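Local coordinates for Lmo2812 protein (Listeria monocytogenes EGD-e, PDB 5ZQA) that probably acts as a serine-type D-Ala-D-Ala carboxypeptidase, a penicillin-binding protein that trims peptidoglycan peptides in the bacterial cell wall, at residues A39-E44 and S173-L178; L66-L71 and A137-E142; W109-L114 and E128-R133. All blocks are in the same frame, centred on the assembly; numbering follows the deposited sequence.

Contact 1: A39-E44 and S173-L178; sequences AVYSVE and STTKDL
The start of helix 175-188 rests against strand 37-42 of the five-stranded antiparallel sheet, where Thr-175 meets Ala-39 and Tyr-41. These two strand residues, two apart, face the helix together. Ala-39 is small enough to let the helix come close, its CB lying 3.6 Å from Thr-175 OG1. Tyr-41 is long enough to reach along the helix start, and its OH lies 3.0 Å from Thr-175 OG1, a probable hydrogen bond. At chi1 69° the threonine hydroxyl sits between its own backbone N and carbonyl carbon, which turns it to the strand; Ala-54 O, a second and weak acceptor, competes for its single proton. The Tyr-41 and Thr-175 side chains cross at about a right angle. Tyr-41 OH is hydrogen-bonded to Glu-51 OE2 on the neighbouring strand. Glu-51 OE2 also forms a salt bridge with Lys-176 NZ. Lys-176 CG passes 3.5 Å from Tyr-41 OH, so the exposed lysine's aliphatic part flanks the phenol. Thr-174 is the N-cap, its OG1 accepting from Asp-177 N at 3.0 Å and 165°. With Phe-179 stacked on the Tyr-41 ring, this is helix-on-sheet packing, typical of the alpha/beta part of penicillin-binding proteins and serine beta-lactamases.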
# COMPACT_ATOMS: atom_id res chain seq x y z
N ALA A 39 11.31 4.82 -8.55
CA ALA A 39 11.22 6.26 -8.72
C ALA A 39 11.09 6.94 -7.37
O ALA A 39 10.72 6.32 -6.37
CB ALA A 39 10.03 6.62 -9.63
N VAL A 40 11.41 8.23 -7.34
CA VAL A 40 11.08 9.04 -6.18
C VAL A 40 10.62 10.39 -6.70
O VAL A 40 11.18 10.92 -7.68
CB VAL A 40 12.27 9.13 -5.16
CG1 VAL A 40 13.55 9.72 -5.80
CG2 VAL A 40 11.84 9.89 -3.90
N TYR A 41 9.57 10.91 -6.08
CA TYR A 41 8.89 12.12 -6.53
C TYR A 41 8.71 13.12 -5.40
O TYR A 41 8.49 12.75 -4.25
CB TYR A 41 7.50 11.81 -7.11
CG TYR A 41 7.48 10.81 -8.25
CD1 TYR A 41 7.38 9.45 -8.00
CD2 TYR A 41 7.53 11.23 -9.58
CE1 TYR A 41 7.35 8.54 -9.02
CE2 TYR A 41 7.51 10.32 -10.62
CZ TYR A 41 7.41 8.96 -10.33
OH TYR A 41 7.39 8.05 -11.36
N SER A 42 8.74 14.40 -5.74
CA SER A 42 8.34 15.46 -4.82
C SER A 42 6.82 15.65 -4.84
O SER A 42 6.22 15.88 -5.89
CB SER A 42 9.03 16.78 -5.20
OG SER A 42 8.53 17.82 -4.38
N VAL A 43 6.20 15.55 -3.67
CA VAL A 43 4.75 15.70 -3.56
C VAL A 43 4.29 17.12 -3.90
O VAL A 43 3.24 17.30 -4.51
CB VAL A 43 4.29 15.33 -2.13
CG1 VAL A 43 2.87 15.83 -1.86
CG2 VAL A 43 4.38 13.82 -1.93
N GLU A 44 5.09 18.11 -3.54
CA GLU A 44 4.64 19.50 -3.63
C GLU A 44 4.35 19.93 -5.08
O GLU A 44 3.34 20.59 -5.36
CB GLU A 44 5.66 20.43 -2.99
CG GLU A 44 5.68 20.36 -1.45
CD GLU A 44 6.16 19.01 -0.90
OE1 GLU A 44 7.09 18.40 -1.50
OE2 GLU A 44 5.60 18.56 0.13
N SER A 173 0.24 -1.77 -12.21
CA SER A 173 0.31 -0.31 -12.26
C SER A 173 1.71 0.09 -12.72
O SER A 173 2.48 -0.74 -13.19
CB SER A 173 -0.04 0.28 -10.89
OG SER A 173 -0.25 1.68 -10.96
N THR A 174 2.03 1.38 -12.59
CA THR A 174 3.35 1.93 -12.92
C THR A 174 3.83 2.76 -11.75
O THR A 174 3.01 3.14 -10.91
CB THR A 174 3.30 2.83 -14.16
OG1 THR A 174 2.48 3.97 -13.87
CG2 THR A 174 2.72 2.09 -15.36
N THR A 175 5.12 3.09 -11.69
CA THR A 175 5.56 3.95 -10.59
C THR A 175 4.86 5.30 -10.66
O THR A 175 4.56 5.89 -9.62
CB THR A 175 7.08 4.21 -10.55
OG1 THR A 175 7.48 5.04 -11.65
CG2 THR A 175 7.86 2.91 -10.54
N LYS A 176 4.60 5.79 -11.87
CA LYS A 176 3.91 7.06 -12.02
C LYS A 176 2.50 7.01 -11.42
O LYS A 176 2.09 7.91 -10.68
CB LYS A 176 3.87 7.48 -13.49
CG LYS A 176 5.22 7.91 -14.05
CD LYS A 176 5.07 8.39 -15.49
CE LYS A 176 6.32 9.11 -15.95
NZ LYS A 176 6.64 10.30 -15.11
N ASP A 177 1.74 5.96 -11.73
CA ASP A 177 0.39 5.84 -11.20
C ASP A 177 0.39 5.58 -9.68
O ASP A 177 -0.47 6.10 -8.96
CB ASP A 177 -0.36 4.73 -11.91
CG ASP A 177 -1.00 5.18 -13.21
OD1 ASP A 177 -1.17 6.40 -13.44
OD2 ASP A 177 -1.36 4.29 -14.00
N LEU A 178 1.36 4.80 -9.21
CA LEU A 178 1.45 4.53 -7.77
C LEU A 178 1.80 5.81 -6.99
O LEU A 178 1.30 6.01 -5.88
CB LEU A 178 2.47 3.41 -7.51
CG LEU A 178 2.01 2.03 -7.98
CD1 LEU A 178 3.17 1.07 -7.91
CD2 LEU A 178 0.82 1.52 -7.15

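Contact 2: L66-L71 and A137-E142; sequences LMTAFL and ADFPKE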
# COMPACT_ATOMS: atom_id res chain seq x y z
N LEU A 66 -3.58 0.00 -0.70
CA LEU A 66 -3.67 1.45 -0.55
C LEU A 66 -4.96 1.98 -1.16
O LEU A 66 -5.54 2.94 -0.65
CB LEU A 66 -2.46 2.15 -1.18
CG LEU A 66 -1.15 1.87 -0.44
CD1 LEU A 66 0.03 2.48 -1.16
CD2 LEU A 66 -1.20 2.39 1.00
N MET A 67 -5.43 1.36 -2.24
CA MET A 67 -6.69 1.81 -2.83
C MET A 67 -7.85 1.36 -1.96
O MET A 67 -8.81 2.11 -1.76
CB MET A 67 -6.87 1.27 -4.26
CG MET A 67 -8.25 1.62 -4.84
SD MET A 67 -8.59 3.39 -4.95
CE MET A 67 -7.74 3.80 -6.47
N THR A 68 -7.76 0.14 -1.42
CA THR A 68 -8.79 -0.30 -0.48
C THR A 68 -8.83 0.62 0.74
O THR A 68 -9.91 1.00 1.17
CB THR A 68 -8.55 -1.76 -0.07
OG1 THR A 68 -8.50 -2.55 -1.27
CG2 THR A 68 -9.68 -2.30 0.84
N ALA A 69 -7.66 1.00 1.27
CA ALA A 69 -7.59 1.95 2.39
C ALA A 69 -8.27 3.26 2.03
O ALA A 69 -9.05 3.80 2.82
CB ALA A 69 -6.14 2.19 2.81
N PHE A 70 -7.98 3.79 0.84
CA PHE A 70 -8.58 5.04 0.38
C PHE A 70 -10.10 4.95 0.42
O PHE A 70 -10.77 5.85 0.93
CB PHE A 70 -8.10 5.40 -1.04
CG PHE A 70 -8.58 6.75 -1.50
CD1 PHE A 70 -7.88 7.89 -1.17
CD2 PHE A 70 -9.75 6.88 -2.24
CE1 PHE A 70 -8.32 9.14 -1.58
CE2 PHE A 70 -10.18 8.11 -2.66
CZ PHE A 70 -9.47 9.25 -2.33
N LEU A 71 -10.63 3.85 -0.10
CA LEU A 71 -12.08 3.69 -0.16
C LEU A 71 -12.73 3.47 1.22
O LEU A 71 -13.85 3.93 1.45
CB LEU A 71 -12.42 2.54 -1.12
CG LEU A 71 -12.17 2.96 -2.58
CD1 LEU A 71 -12.29 1.77 -3.52
CD2 LEU A 71 -13.11 4.08 -3.01
N ALA A 137 -19.27 -8.21 -4.31
CA ALA A 137 -18.43 -8.75 -5.37
C ALA A 137 -18.02 -7.70 -6.39
O ALA A 137 -17.21 -7.97 -7.27
CB ALA A 137 -19.13 -9.91 -6.06
N ASP A 138 -18.57 -6.49 -6.28
CA ASP A 138 -18.26 -5.43 -7.24
C ASP A 138 -17.16 -4.49 -6.77
O ASP A 138 -16.94 -3.45 -7.40
CB ASP A 138 -19.51 -4.61 -7.56
CG ASP A 138 -20.55 -5.40 -8.33
OD1 ASP A 138 -20.21 -6.49 -8.85
OD2 ASP A 138 -21.70 -4.93 -8.42
N PHE A 139 -16.48 -4.82 -5.68
CA PHE A 139 -15.47 -3.90 -5.16
C PHE A 139 -14.32 -3.60 -6.14
O PHE A 139 -13.90 -2.44 -6.23
CB PHE A 139 -14.89 -4.41 -3.85
CG PHE A 139 -14.08 -3.37 -3.12
CD1 PHE A 139 -14.69 -2.26 -2.56
CD2 PHE A 139 -12.70 -3.51 -3.01
CE1 PHE A 139 -13.94 -1.30 -1.89
CE2 PHE A 139 -11.95 -2.55 -2.33
CZ PHE A 139 -12.56 -1.45 -1.77
N PRO A 140 -13.81 -4.60 -6.89
CA PRO A 140 -12.75 -4.24 -7.85
C PRO A 140 -13.19 -3.17 -8.86
O PRO A 140 -12.38 -2.31 -9.23
CB PRO A 140 -12.46 -5.56 -8.55
CG PRO A 140 -12.77 -6.59 -7.51
CD PRO A 140 -13.98 -6.06 -6.79
N LYS A 141 -14.44 -3.21 -9.28
CA LYS A 141 -14.96 -2.18 -10.18
C LYS A 141 -14.90 -0.81 -9.51
O LYS A 141 -14.56 0.19 -10.15
CB LYS A 141 -16.38 -2.52 -10.63
CG LYS A 141 -17.02 -1.50 -11.58
CD LYS A 141 -17.94 -2.20 -12.59
CE LYS A 141 -18.85 -3.21 -11.90
NZ LYS A 141 -19.73 -3.95 -12.85
N GLU A 142 -15.22 -0.75 -8.22
CA GLU A 142 -15.14 0.51 -7.50
C GLU A 142 -13.70 0.98 -7.32
O GLU A 142 -13.43 2.17 -7.39
CB GLU A 142 -15.83 0.39 -6.15
CG GLU A 142 -17.35 0.25 -6.25
CD GLU A 142 -18.00 1.47 -6.90
OE1 GLU A 142 -17.41 2.57 -6.87
OE2 GLU A 142 -19.12 1.32 -7.45
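Phe-139, in the first turn of helix 139-150, reaches across to Thr-68 and Leu-71 of helix 65-77, two residues almost one turn apart. This ring makes the tight part of the contact. Its CG swings opposite the backbone N (chi1 -167°), carrying the ring out to the other helix. Thr-68 OG1 lies at the ring edge, in its plane, 3.6 Å from Phe-139 CE2. The methyl CG2 of Thr-68 adds a second touch, 3.9 Å from the same CE2. A branched threonine fits here because it presents a methyl to the ring and still has a hydroxyl to bond: OG1 is hydrogen-bonded to Ala-161 O, which satisfies this buried oxygen. Leu-71 slides past Phe-139 in the opposite direction, and its CD1 packs 3.7 Å from Phe-139 CZ, an apolar touch that meets the ring obliquely.

Beyond Leu-71 the contact thins out. Leu-71 CD1 comes only to 4.1 Å of the backbone O of Glu-142, whose side chain stays at the partly exposed border, where its carboxylate can probably remain hydrated. Around the contact, helix 65-77 is packed by helices 111-120 (Met-118 on Thr-68), 139-150 (Gln-146 on Leu-71) and 175-188 (Leu-181 on Met-67), with helix 124-135 behind Phe-139 through Leu-134; helix 65-77 itself starts at Lys-65, the predicted proton acceptor.

Contact 3: W109-L114 and E128-R133; sequences WSVRDL and ETLGDR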
# COMPACT_ATOMS: atom_id res chain seq x y z
N TRP A 109 -13.81 -9.11 13.67
CA TRP A 109 -12.99 -7.94 14.02
C TRP A 109 -13.70 -6.65 13.67
O TRP A 109 -14.51 -6.62 12.75
CB TRP A 109 -11.66 -7.96 13.25
CG TRP A 109 -10.79 -9.12 13.57
CD1 TRP A 109 -10.92 -10.40 13.11
CD2 TRP A 109 -9.65 -9.12 14.43
NE1 TRP A 109 -9.93 -11.20 13.64
CE2 TRP A 109 -9.14 -10.43 14.46
CE3 TRP A 109 -9.01 -8.13 15.20
CZ2 TRP A 109 -8.01 -10.78 15.20
CZ3 TRP A 109 -7.90 -8.48 15.93
CH2 TRP A 109 -7.41 -9.79 15.93
N SER A 110 -13.34 -5.58 14.37
CA SER A 110 -13.85 -4.26 14.02
C SER A 110 -13.23 -3.78 12.72
O SER A 110 -12.13 -4.19 12.35
CB SER A 110 -13.56 -3.25 15.13
OG SER A 110 -12.18 -2.98 15.22
N VAL A 111 -13.95 -2.92 12.02
CA VAL A 111 -13.43 -2.27 10.81
C VAL A 111 -12.10 -1.58 11.09
O VAL A 111 -11.17 -1.67 10.29
CB VAL A 111 -14.46 -1.27 10.25
CG1 VAL A 111 -13.83 -0.34 9.23
CG2 VAL A 111 -15.66 -2.04 9.66
N ARG A 112 -11.99 -0.92 12.25
CA ARG A 112 -10.73 -0.33 12.66
C ARG A 112 -9.59 -1.35 12.66
O ARG A 112 -8.53 -1.12 12.07
CB ARG A 112 -10.87 0.29 14.06
CG ARG A 112 -9.55 0.65 14.74
CD ARG A 112 -8.75 1.68 13.97
NE ARG A 112 -9.43 2.97 13.93
CZ ARG A 112 -9.04 4.01 13.21
NH1 ARG A 112 -7.95 3.93 12.45
NH2 ARG A 112 -9.75 5.13 13.25
N ASP A 113 -9.83 -2.49 13.30
CA ASP A 113 -8.78 -3.49 13.42
C ASP A 113 -8.46 -4.14 12.07
O ASP A 113 -7.31 -4.47 11.80
CB ASP A 113 -9.15 -4.57 14.44
CG ASP A 113 -9.01 -4.09 15.87
OD1 ASP A 113 -8.45 -3.00 16.11
OD2 ASP A 113 -9.44 -4.84 16.77
N LEU A 114 -9.48 -4.31 11.22
CA LEU A 114 -9.26 -4.87 9.89
C LEU A 114 -8.41 -3.92 9.04
O LEU A 114 -7.49 -4.35 8.35
CB LEU A 114 -10.59 -5.14 9.21
CG LEU A 114 -11.42 -6.25 9.86
CD1 LEU A 114 -12.82 -6.24 9.26
CD2 LEU A 114 -10.77 -7.60 9.65
N GLU A 128 -10.03 -8.20 1.97
CA GLU A 128 -11.16 -8.76 1.22
C GLU A 128 -12.47 -8.53 1.97
O GLU A 128 -13.51 -8.26 1.36
CB GLU A 128 -10.96 -10.25 0.96
CG GLU A 128 -9.84 -10.57 -0.04
CD GLU A 128 -10.11 -10.02 -1.42
OE1 GLU A 128 -9.13 -9.62 -2.10
OE2 GLU A 128 -11.29 -10.00 -1.84
N THR A 129 -12.39 -8.63 3.29
CA THR A 129 -13.56 -8.46 4.16
C THR A 129 -14.07 -7.01 4.08
O THR A 129 -15.27 -6.76 3.97
CB THR A 129 -13.23 -8.81 5.62
OG1 THR A 129 -12.82 -10.18 5.69
CG2 THR A 129 -14.43 -8.61 6.52
N LEU A 130 -13.14 -6.06 4.11
CA LEU A 130 -13.50 -4.65 3.96
C LEU A 130 -14.12 -4.35 2.59
O LEU A 130 -15.13 -3.65 2.50
CB LEU A 130 -12.28 -3.77 4.19
CG LEU A 130 -11.73 -3.76 5.62
CD1 LEU A 130 -10.34 -3.15 5.69
CD2 LEU A 130 -12.69 -3.03 6.56
N GLY A 131 -13.51 -4.87 1.52
CA GLY A 131 -14.05 -4.67 0.19
C GLY A 131 -15.46 -5.23 0.06
O GLY A 131 -16.34 -4.60 -0.54
N ASP A 132 -15.68 -6.43 0.61
CA ASP A 132 -16.99 -7.07 0.59
C ASP A 132 -18.05 -6.21 1.29
O ASP A 132 -19.16 -6.03 0.79
CB ASP A 132 -16.93 -8.44 1.27
CG ASP A 132 -16.35 -9.52 0.39
OD1 ASP A 132 -15.85 -9.21 -0.71
OD2 ASP A 132 -16.38 -10.69 0.82
N ARG A 133 -17.70 -5.67 2.45
CA ARG A 133 -18.61 -4.81 3.20
C ARG A 133 -18.97 -3.57 2.38
O ARG A 133 -20.12 -3.13 2.35
CB ARG A 133 -17.98 -4.41 4.54
CG ARG A 133 -18.61 -3.19 5.22
CD ARG A 133 -20.08 -3.39 5.62
NE ARG A 133 -20.55 -2.17 6.27
CZ ARG A 133 -20.93 -1.08 5.61
NH1 ARG A 133 -20.94 -1.07 4.29
NH2 ARG A 133 -21.31 0.00 6.29
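Val-111 and Leu-114, almost one turn apart at the start of helix 111-120, pack on Thr-129 and Leu-130 of helix 124-135. Just ahead of them Ser-110 ends the short strand and caps the helix: its OG accepts from Asp-113 N at 3.1 Å and 157°. A small hydroxyl residue suits an N-cap, since its oxygen can turn back to a backbone N-H of the first turn. Val-111 comes next, with CG1 placed opposite its backbone N (chi1 165°) and 4.0 Å from Leu-130 CD2. Asp-113 faces elsewhere, its two carboxylate oxygens taking the backbone N-H groups of Asp-204 and Lys-205. Leu-114 then makes the broader touch. Its CB is 4.0 Å from Leu-130 CD2, the two leucines running past each other in opposite directions, while Leu-130 CD1 reaches the backbone, 3.9 Å from Leu-114 C. Leu-114 and Thr-129 cross at about a right angle, CD1 of the leucine meeting CG2 of the threonine at 4.0 Å; the hydroxyl of Thr-129 bonds instead to Asp-125 O and Val-90 N. The touches across this buried seam are thus between carbon atoms, mostly methyls. Two consecutive helices packed in this way, with predicted active-site Ser-122 in the turn between them, are typical of the helical region of penicillin-binding proteins.

Overall arrangement
From the N terminus the chain first lays down strand 37-42, whose partner helix 175-188 comes much later, so contact 1 closes the widest loop. Within that span helix 65-77 waits for helix 139-150, and contact 2 closes a shorter one. Shorter still is the loop of contact 3, between helices 111-120 and 124-135, which lies wholly inside that of contact 2. The three therefore nest and none crosses another. In space contacts 2 and 3 adjoin, Phe-139 CD1 lying 3.5 Å from Gly-131 O, and tie together the helical region; contact 1, centred about 28 Å from the centre of contact 3, joins helix 175-188 to the antiparallel sheet.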